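Local coordinates for cellulose biosynthesis protein BcsG (Salmonella typhimurium LT2, PDB 5OLT) that is required for cellulose biosynthesis, this chain being its extramembrane, zinc-binding domain of the alkaline phosphatase family, at residues 91-96 against 309-314; 317-322 against 347-352; 217-222 against 232-237. All blocks are in the same frame, centred on the assembly; numbering follows the deposited sequence.

Interaction 1 (91-96 against 309-314); sequences LFKHFN and PIDINQ
Three backbone hydrogen bonds join L91 and K93 to the parallel strand 310-312, skipping F92. L91 is gripped at both ends: its N donates to I310 O at 2.9 Å, and its O accepts from I312 N at 2.8 Å. K93 N then reaches I312 O. D311 CA adds a CA-H...O contact to L91 O. Beyond K93 a water takes over the link, accepting from H94 N while donating to both I312 O and Q314 O.

The apolar contacts lie on both faces of the sheet. With F92 and I312 side by side, I312 CG1 sits over one face of the F92 ring, 4.1 Å from its centroid, a CH-pi contact; F95 CD2 lies over the opposite face. Helix 318-328 also packs on F92, through A320, I321 and L324. On the face of L91 and D311, L91 CB touches P309 CB at 3.9 Å.

The charged contact is looser. K93 bends at chi2 (-57°), passes alongside N313 and brings NZ to D311 OD2 at 3.4 Å, a weak salt bridge at a more exposed margin. Nearby, N313 O meets H94 CD2 at the edge of the imidazole, 3.1 Å away. This parallel pairing adds the short outermost strand 310-312 to the mixed central sheet of the alkaline phosphatase-type alpha/beta fold.

Interaction 2 (317-322 against 347-352); sequences SYLAIS and NLPQTA
P349 presses its ring against the first turn of helix 318-328, between L319 and A320. Its CG lies 3.7 Å from A320 CA and equally close to L319 O, so the ring edge meets helix backbone as well as side chains. L319 crosses the proline at about a right angle: with CG anti to the backbone N (chi1 -167°), its CD2 comes within 3.8 Å of P349 CB. R44 touches both L319 and P349 from a neighbouring loop. The chains come close here, the CA atoms of A320 and P349 lying 5.3 Å apart, consistent with the small side chain of A320.

The arrangement is an irregular connection laid across a helix N-terminus: residues 347-352, on the way from helix 341-345 to strand 355-357, run past the start of the helix that follows strand 310-312.

Away from the proline the fit loosens. Toward T351 the apolar touch is slight, S317 CB reaching T351 CB at 4.0 Å, and a water bridges the two segments. It accepts from S317 N at 2.8 Å, donates to P349 O and is hydrogen-bonded to T351 OG1, thereby serving polar groups that no direct hydrogen bond joins across the contact. S317 OG turns instead to N96 O. At the other end, partly exposed L348 brings CD2 only to 4.3 Å from A320 O, its side chain also touching E323, L324 and R327 further along the helix.

Interaction 3 (217-222 against 232-237); sequences LPLHDG and ADYKIR
R237 NH1 donates to two carbonyls of the facing turn, P218 O at 2.8 Å and H220 O at 2.9 Å. P218 O lies close to the guanidinium plane and is met on a lone pair, whereas the donor stands above the carbonyl plane of H220 (52° out of it). A bend at chi3 (-76°) turns the guanidinium toward this type I turn, L217 to H220. Away from NH1, NE and NH2 make weak bonds to A232 O. Separately, a water links NH2 to L219 O.

L219 covers the apolar part. Its CD2 packs 3.8 Å from R237 CB. It crosses Y234 at about a right angle, CB lying against CE2 and CD1 approaching Y234 OH at 3.7 Å. That hydroxyl is hydrogen-bonded to S68 O, beside the zinc ligand C67.

H220 ND1 donates in the ring plane to D221 O at 2.7 Å, which helps set the rotation of the imidazole, a ring that also stacks on F183. NE2 is hydrogen-bonded to a citrate, probably from the crystallisation liquor, and the H220 side chain comes within about 5 Å of the zinc ion. The carbonyls gathered round R237 would probably stabilise its buried positive charge, and in return the arginine ties the H220 loop to the start of helix 234-255.

In the fold
Interactions 1 and 2 adjoin, their centres about 10 Å apart, and are joined through N96 and S317 and by F95 packing on S317 and Y318. Strand 310-312 leads directly into helix 318-328, so the edge of the mixed sheet and the helix against it are built from consecutive chain. Interaction 3 lies about 25 Å from interaction 1 and 29 Å from interaction 2, between centres, and across the centre of the chain from the latter. Its segments follow strand 210-216 of the same sheet, and in sequence they fall between 91-96 and 309-314. Interaction 3 thus belongs to the zinc-site neighbourhood, whereas 1 and 2 together build the sheet edge and its helix.

Interaction 1 (91-96 against 309-314)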
loop_
_atom_site.group_PDB
_atom_site.type_symbol
_atom_site.label_atom_id
_atom_site.label_comp_id
_atom_site.label_asym_id
_atom_site.label_seq_id
_atom_site.Cartn_x
_atom_site.Cartn_y
_atom_site.Cartn_z
ATOM N N LEU A 91 -2.583 2.488 -11.851
ATOM C CA LEU A 91 -3.272 3.198 -10.765
ATOM C C LEU A 91 -4.453 2.363 -10.310
ATOM O O LEU A 91 -5.341 2.031 -11.122
ATOM C CB LEU A 91 -3.705 4.589 -11.277
ATOM C CG LEU A 91 -4.382 5.530 -10.290
ATOM C CD1 LEU A 91 -3.467 5.829 -9.105
ATOM C CD2 LEU A 91 -4.760 6.822 -11.014
ATOM N N PHE A 92 -4.470 2.030 -9.020
ATOM C CA PHE A 92 -5.600 1.268 -8.473
ATOM C C PHE A 92 -6.729 2.186 -8.033
ATOM O O PHE A 92 -6.496 3.181 -7.324
ATOM C CB PHE A 92 -5.119 0.481 -7.242
ATOM C CG PHE A 92 -4.190 -0.662 -7.563
ATOM C CD1 PHE A 92 -2.810 -0.452 -7.710
ATOM C CD2 PHE A 92 -4.674 -1.959 -7.651
ATOM C CE1 PHE A 92 -1.943 -1.505 -7.985
ATOM C CE2 PHE A 92 -3.813 -3.032 -7.917
ATOM C CZ PHE A 92 -2.431 -2.819 -8.079
ATOM N N LYS A 93 -7.955 1.826 -8.408
ATOM C CA LYS A 93 -9.157 2.581 -8.081
ATOM C C LYS A 93 -9.977 1.993 -6.938
ATOM O O LYS A 93 -10.777 2.667 -6.355
ATOM C CB LYS A 93 -10.024 2.770 -9.338
ATOM C CG LYS A 93 -9.359 3.559 -10.469
ATOM C CD LYS A 93 -8.927 4.938 -9.986
ATOM C CE LYS A 93 -8.310 5.783 -11.098
ATOM N NZ LYS A 93 -9.331 6.159 -12.108
ATOM N N HIS A 94 -9.731 0.722 -6.618
ATOM C CA HIS A 94 -10.435 0.046 -5.531
ATOM C C HIS A 94 -9.432 -0.767 -4.732
ATOM O O HIS A 94 -9.622 -1.978 -4.519
ATOM C CB HIS A 94 -11.620 -0.792 -6.070
ATOM C CG HIS A 94 -12.696 0.066 -6.635
ATOM N ND1 HIS A 94 -13.535 0.807 -5.825
ATOM C CD2 HIS A 94 -13.025 0.371 -7.907
ATOM C CE1 HIS A 94 -14.361 1.506 -6.581
ATOM N NE2 HIS A 94 -14.053 1.282 -7.846
ATOM N N PHE A 95 -8.387 -0.088 -4.248
ATOM C CA PHE A 95 -7.374 -0.697 -3.383
ATOM C C PHE A 95 -7.787 -0.467 -1.939
ATOM O O PHE A 95 -7.989 0.671 -1.529
ATOM C CB PHE A 95 -6.011 -0.027 -3.638
ATOM C CG PHE A 95 -4.878 -0.733 -2.977
ATOM C CD1 PHE A 95 -4.607 -0.551 -1.588
ATOM C CD2 PHE A 95 -4.089 -1.616 -3.705
ATOM C CE1 PHE A 95 -3.549 -1.216 -0.989
ATOM C CE2 PHE A 95 -3.013 -2.237 -3.108
ATOM C CZ PHE A 95 -2.748 -2.062 -1.757
ATOM N N ASN A 96 -7.913 -1.565 -1.187
ATOM C CA ASN A 96 -8.342 -1.467 0.209
ATOM C C ASN A 96 -7.159 -1.594 1.139
ATOM O O ASN A 96 -6.392 -2.540 1.070
ATOM C CB ASN A 96 -9.339 -2.586 0.499
ATOM C CG ASN A 96 -9.982 -2.423 1.851
ATOM O OD1 ASN A 96 -10.671 -1.415 2.077
ATOM N ND2 ASN A 96 -9.762 -3.384 2.758
ATOM N N PRO A 309 -2.319 6.429 -17.051
ATOM C CA PRO A 309 -2.090 5.197 -16.305
ATOM C C PRO A 309 -3.098 4.114 -16.673
ATOM O O PRO A 309 -4.238 4.399 -17.043
ATOM C CB PRO A 309 -2.361 5.602 -14.845
ATOM C CG PRO A 309 -2.241 7.095 -14.844
ATOM C CD PRO A 309 -2.605 7.590 -16.181
ATOM N N ILE A 310 -2.668 2.867 -16.541
ATOM C CA ILE A 310 -3.590 1.737 -16.631
ATOM C C ILE A 310 -4.373 1.651 -15.322
ATOM O O ILE A 310 -3.761 1.471 -14.262
ATOM C CB ILE A 310 -2.800 0.447 -16.890
ATOM C CG1 ILE A 310 -2.042 0.539 -18.238
ATOM C CG2 ILE A 310 -3.738 -0.751 -16.860
ATOM C CD1 ILE A 310 -0.956 -0.517 -18.321
ATOM N N ASP A 311 -5.683 1.794 -15.378
ATOM C CA ASP A 311 -6.494 1.678 -14.171
ATOM C C ASP A 311 -6.727 0.225 -13.830
ATOM O O ASP A 311 -7.057 -0.593 -14.689
ATOM C CB ASP A 311 -7.847 2.336 -14.348
ATOM C CG ASP A 311 -7.773 3.829 -14.406
ATOM O OD1 ASP A 311 -6.775 4.442 -13.945
ATOM O OD2 ASP A 311 -8.745 4.402 -14.954
ATOM N N ILE A 312 -6.567 -0.095 -12.550
ATOM C CA ILE A 312 -6.918 -1.427 -12.051
ATOM C C ILE A 312 -8.206 -1.182 -11.275
ATOM O O ILE A 312 -8.209 -0.529 -10.206
ATOM C CB ILE A 312 -5.841 -2.026 -11.104
ATOM C CG1 ILE A 312 -4.462 -2.079 -11.752
ATOM C CG2 ILE A 312 -6.265 -3.415 -10.610
ATOM C CD1 ILE A 312 -4.370 -2.853 -13.049
ATOM N N ASN A 313 -9.313 -1.685 -11.796
ATOM C CA ASN A 313 -10.622 -1.417 -11.197
ATOM C C ASN A 313 -11.131 -2.484 -10.240
ATOM O O ASN A 313 -11.997 -2.190 -9.414
ATOM C CB ASN A 313 -11.662 -1.191 -12.296
ATOM C CG ASN A 313 -11.311 0.003 -13.183
ATOM O OD1 ASN A 313 -11.230 -0.112 -14.411
ATOM N ND2 ASN A 313 -11.137 1.121 -12.575
ATOM N N GLN A 314 -10.560 -3.678 -10.317
ATOM C CA GLN A 314 -11.020 -4.796 -9.480
ATOM C C GLN A 314 -10.618 -4.588 -8.020
ATOM O O GLN A 314 -9.587 -3.945 -7.740
ATOM C CB GLN A 314 -10.439 -6.107 -10.007
ATOM C CG GLN A 314 -10.835 -6.396 -11.453
ATOM C CD GLN A 314 -9.854 -5.870 -12.514
ATOM O OE1 GLN A 314 -8.899 -5.099 -12.244
ATOM N NE2 GLN A 314 -10.081 -6.310 -13.751
HETATM O O HOH W 1 -8.204 -1.508 -7.610
#

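Interaction 2 (317-322 against 347-352)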
loop_
_atom_site.group_PDB
_atom_site.type_symbol
_atom_site.label_atom_id
_atom_site.label_comp_id
_atom_site.label_asym_id
_atom_site.label_seq_id
_atom_site.Cartn_x
_atom_site.Cartn_y
_atom_site.Cartn_z
ATOM N N SER A 317 -5.731 -5.380 -2.955
ATOM C CA SER A 317 -5.034 -4.949 -1.746
ATOM C C SER A 317 -3.557 -5.316 -1.879
ATOM O O SER A 317 -3.049 -5.473 -3.026
ATOM C CB SER A 317 -5.695 -5.584 -0.485
ATOM O OG SER A 317 -5.211 -4.933 0.686
ATOM N N TYR A 318 -2.859 -5.466 -0.740
ATOM C CA TYR A 318 -1.396 -5.611 -0.753
ATOM C C TYR A 318 -0.891 -6.775 -1.587
ATOM O O TYR A 318 0.209 -6.687 -2.167
ATOM C CB TYR A 318 -0.863 -5.724 0.665
ATOM C CG TYR A 318 -1.295 -4.546 1.505
ATOM C CD1 TYR A 318 -0.742 -3.277 1.292
ATOM C CD2 TYR A 318 -2.306 -4.679 2.465
ATOM C CE1 TYR A 318 -1.162 -2.171 2.036
ATOM C CE2 TYR A 318 -2.743 -3.591 3.213
ATOM C CZ TYR A 318 -2.154 -2.341 3.019
ATOM O OH TYR A 318 -2.594 -1.241 3.735
ATOM N N LEU A 319 -1.651 -7.870 -1.648
ATOM C CA LEU A 319 -1.179 -9.030 -2.398
ATOM C C LEU A 319 -0.919 -8.664 -3.865
ATOM O O LEU A 319 0.028 -9.198 -4.475
ATOM C CB LEU A 319 -2.162 -10.208 -2.287
ATOM C CG LEU A 319 -1.650 -11.570 -2.763
ATOM C CD1 LEU A 319 -0.493 -12.065 -1.890
ATOM C CD2 LEU A 319 -2.802 -12.564 -2.771
ATOM N N ALA A 320 -1.732 -7.756 -4.427
ATOM C CA ALA A 320 -1.517 -7.323 -5.823
ATOM C C ALA A 320 -0.209 -6.545 -5.995
ATOM O O ALA A 320 0.408 -6.628 -7.082
ATOM C CB ALA A 320 -2.691 -6.494 -6.318
ATOM N N ILE A 321 0.211 -5.802 -4.965
ATOM C CA ILE A 321 1.512 -5.115 -5.011
ATOM C C ILE A 321 2.633 -6.151 -5.019
ATOM O O ILE A 321 3.537 -6.111 -5.861
ATOM C CB ILE A 321 1.687 -4.128 -3.836
ATOM C CG1 ILE A 321 0.557 -3.077 -3.819
ATOM C CG2 ILE A 321 3.102 -3.531 -3.814
ATOM C CD1 ILE A 321 0.447 -2.205 -5.055
ATOM N N SER A 322 2.537 -7.145 -4.132
ATOM C CA SER A 322 3.523 -8.195 -4.107
ATOM C C SER A 322 3.592 -8.918 -5.465
ATOM O O SER A 322 4.710 -9.240 -5.944
ATOM C CB SER A 322 3.249 -9.155 -2.946
ATOM O OG SER A 322 4.249 -10.170 -2.925
ATOM N N ASN A 347 -4.774 -10.398 -14.583
ATOM C CA ASN A 347 -4.767 -11.548 -13.672
ATOM C C ASN A 347 -4.051 -11.275 -12.360
ATOM O O ASN A 347 -3.448 -12.155 -11.777
ATOM C CB ASN A 347 -4.187 -12.783 -14.355
ATOM C CG ASN A 347 -4.777 -12.989 -15.725
ATOM O OD1 ASN A 347 -4.141 -12.675 -16.744
ATOM N ND2 ASN A 347 -6.029 -13.415 -15.756
ATOM N N LEU A 348 -4.126 -10.034 -11.907
ATOM C CA LEU A 348 -3.577 -9.720 -10.586
ATOM C C LEU A 348 -4.533 -10.263 -9.537
ATOM O O LEU A 348 -5.750 -10.358 -9.769
ATOM C CB LEU A 348 -3.406 -8.202 -10.424
ATOM C CG LEU A 348 -2.336 -7.520 -11.279
ATOM C CD1 LEU A 348 -2.450 -6.002 -11.199
ATOM C CD2 LEU A 348 -0.940 -7.977 -10.913
ATOM N N PRO A 349 -3.981 -10.619 -8.382
ATOM C CA PRO A 349 -4.901 -11.109 -7.342
ATOM C C PRO A 349 -5.916 -10.051 -6.915
ATOM O O PRO A 349 -5.576 -8.874 -6.712
ATOM C CB PRO A 349 -3.984 -11.452 -6.176
ATOM C CG PRO A 349 -2.722 -10.765 -6.447
ATOM C CD PRO A 349 -2.588 -10.569 -7.936
ATOM N N GLN A 350 -7.164 -10.485 -6.788
ATOM C CA GLN A 350 -8.240 -9.623 -6.260
ATOM C C GLN A 350 -8.442 -10.008 -4.816
ATOM O O GLN A 350 -8.224 -11.171 -4.442
ATOM C CB GLN A 350 -9.568 -9.837 -6.998
ATOM C CG GLN A 350 -9.411 -9.525 -8.485
ATOM C CD GLN A 350 -10.688 -9.683 -9.257
ATOM O OE1 GLN A 350 -11.754 -9.295 -8.809
ATOM N NE2 GLN A 350 -10.565 -10.198 -10.488
ATOM N N THR A 351 -8.852 -9.033 -4.012
ATOM C CA THR A 351 -9.046 -9.257 -2.578
ATOM C C THR A 351 -10.299 -8.509 -2.190
ATOM O O THR A 351 -10.474 -7.324 -2.545
ATOM C CB THR A 351 -7.843 -8.709 -1.770
ATOM O OG1 THR A 351 -6.630 -9.320 -2.253
ATOM C CG2 THR A 351 -8.009 -9.025 -0.274
ATOM N N ALA A 352 -11.197 -9.184 -1.480
ATOM C CA ALA A 352 -12.411 -8.514 -1.002
ATOM C C ALA A 352 -12.016 -7.384 -0.036
ATOM O O ALA A 352 -10.991 -7.503 0.683
ATOM C CB ALA A 352 -13.355 -9.519 -0.321
HETATM O O HOH W 2 -5.148 -7.903 -4.093
#

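Interaction 3 (217-222 against 232-237)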
loop_
_atom_site.group_PDB
_atom_site.type_symbol
_atom_site.label_atom_id
_atom_site.label_comp_id
_atom_site.label_asym_id
_atom_site.label_seq_id
_atom_site.Cartn_x
_atom_site.Cartn_y
_atom_site.Cartn_z
ATOM N N LEU A 217 4.604 11.029 7.001
ATOM C CA LEU A 217 3.615 11.541 7.936
ATOM C C LEU A 217 3.016 12.958 7.682
ATOM O O LEU A 217 2.228 13.412 8.513
ATOM C CB LEU A 217 4.337 11.586 9.327
ATOM C CG LEU A 217 3.477 11.454 10.565
ATOM C CD1 LEU A 217 2.816 10.074 10.597
ATOM C CD2 LEU A 217 4.319 11.676 11.818
ATOM N N PRO A 218 3.341 13.663 6.565
ATOM C CA PRO A 218 2.907 15.071 6.561
ATOM C C PRO A 218 1.396 15.289 6.588
ATOM O O PRO A 218 0.953 16.351 7.038
ATOM C CB PRO A 218 3.513 15.619 5.272
ATOM C CG PRO A 218 3.570 14.439 4.369
ATOM C CD PRO A 218 3.993 13.306 5.286
ATOM N N LEU A 219 0.616 14.312 6.111
ATOM C CA LEU A 219 -0.834 14.500 6.029
ATOM C C LEU A 219 -1.531 14.123 7.330
ATOM O O LEU A 219 -2.737 14.269 7.432
ATOM C CB LEU A 219 -1.410 13.700 4.855
ATOM C CG LEU A 219 -0.735 14.016 3.523
ATOM C CD1 LEU A 219 -1.466 13.224 2.432
ATOM C CD2 LEU A 219 -0.672 15.511 3.189
ATOM N N HIS A 220 -0.782 13.650 8.343
ATOM C CA HIS A 220 -1.428 13.316 9.616
ATOM C C HIS A 220 -2.053 14.544 10.270
ATOM O O HIS A 220 -1.513 15.637 10.207
ATOM C CB HIS A 220 -0.410 12.698 10.564
ATOM C CG HIS A 220 -1.024 12.036 11.779
ATOM N ND1 HIS A 220 -1.632 12.740 12.815
ATOM C CD2 HIS A 220 -1.113 10.734 12.117
ATOM C CE1 HIS A 220 -2.026 11.893 13.748
ATOM N NE2 HIS A 220 -1.715 10.670 13.353
ATOM N N ASP A 221 -3.211 14.350 10.907
ATOM C CA ASP A 221 -3.870 15.426 11.634
ATOM C C ASP A 221 -2.918 16.072 12.676
ATOM O O ASP A 221 -2.060 15.403 13.267
ATOM C CB ASP A 221 -5.137 14.892 12.320
ATOM C CG ASP A 221 -6.161 15.987 12.579
ATOM O OD1 ASP A 221 -5.938 17.186 12.196
ATOM O OD2 ASP A 221 -7.200 15.627 13.175
ATOM N N GLY A 222 -3.064 17.376 12.859
ATOM C CA GLY A 222 -2.325 18.064 13.907
ATOM C C GLY A 222 -0.974 18.616 13.510
ATOM O O GLY A 222 -0.322 19.251 14.319
ATOM N N ALA A 232 -1.913 22.980 9.769
ATOM C CA ALA A 232 -1.837 23.387 8.356
ATOM C C ALA A 232 -2.992 22.789 7.599
ATOM O O ALA A 232 -3.390 21.660 7.872
ATOM C CB ALA A 232 -0.512 22.950 7.764
ATOM N N ASP A 233 -3.551 23.532 6.654
ATOM C CA ASP A 233 -4.671 22.986 5.911
ATOM C C ASP A 233 -4.262 21.686 5.212
ATOM O O ASP A 233 -3.176 21.586 4.623
ATOM C CB ASP A 233 -5.171 23.993 4.885
ATOM C CG ASP A 233 -6.567 23.676 4.401
ATOM O OD1 ASP A 233 -7.550 24.095 5.058
ATOM O OD2 ASP A 233 -6.687 23.005 3.359
ATOM N N TYR A 234 -5.146 20.703 5.260
ATOM C CA TYR A 234 -4.874 19.419 4.592
ATOM C C TYR A 234 -4.602 19.605 3.086
ATOM O O TYR A 234 -3.655 18.992 2.560
ATOM C CB TYR A 234 -6.038 18.446 4.789
ATOM C CG TYR A 234 -5.791 17.050 4.206
ATOM C CD1 TYR A 234 -6.042 16.759 2.865
ATOM C CD2 TYR A 234 -5.354 16.013 5.021
ATOM C CE1 TYR A 234 -5.787 15.505 2.333
ATOM C CE2 TYR A 234 -5.122 14.740 4.512
ATOM C CZ TYR A 234 -5.369 14.495 3.168
ATOM O OH TYR A 234 -5.154 13.246 2.637
ATOM N N LYS A 235 -5.399 20.405 2.382
ATOM C CA LYS A 235 -5.179 20.503 0.948
ATOM C C LYS A 235 -3.838 21.196 0.628
ATOM O O LYS A 235 -3.213 20.880 -0.389
ATOM C CB LYS A 235 -6.343 21.151 0.210
ATOM C CG LYS A 235 -6.543 22.628 0.454
ATOM C CD LYS A 235 -7.698 23.179 -0.410
ATOM C CE LYS A 235 -9.074 22.695 -0.007
ATOM N NZ LYS A 235 -9.380 22.763 1.451
ATOM N N ILE A 236 -3.384 22.111 1.505
ATOM C CA ILE A 236 -2.068 22.713 1.319
ATOM C C ILE A 236 -0.960 21.679 1.492
ATOM O O ILE A 236 -0.051 21.586 0.649
ATOM C CB ILE A 236 -1.864 23.884 2.316
ATOM C CG1 ILE A 236 -2.823 25.040 1.992
ATOM C CG2 ILE A 236 -0.392 24.352 2.369
ATOM C CD1 ILE A 236 -2.520 25.797 0.684
ATOM N N ARG A 237 -1.083 20.853 2.535
ATOM C CA ARG A 237 -0.084 19.811 2.756
ATOM C C ARG A 237 -0.089 18.768 1.659
ATOM O O ARG A 237 0.971 18.252 1.266
ATOM C CB ARG A 237 -0.263 19.189 4.133
ATOM C CG ARG A 237 0.135 20.160 5.254
ATOM C CD ARG A 237 -0.108 19.501 6.587
ATOM N NE ARG A 237 -1.534 19.498 6.890
ATOM C CZ ARG A 237 -2.165 18.558 7.591
ATOM N NH1 ARG A 237 -1.534 17.421 7.915
ATOM N NH2 ARG A 237 -3.456 18.703 7.874
HETATM O O HOH W 3 -4.780 16.135 8.606
#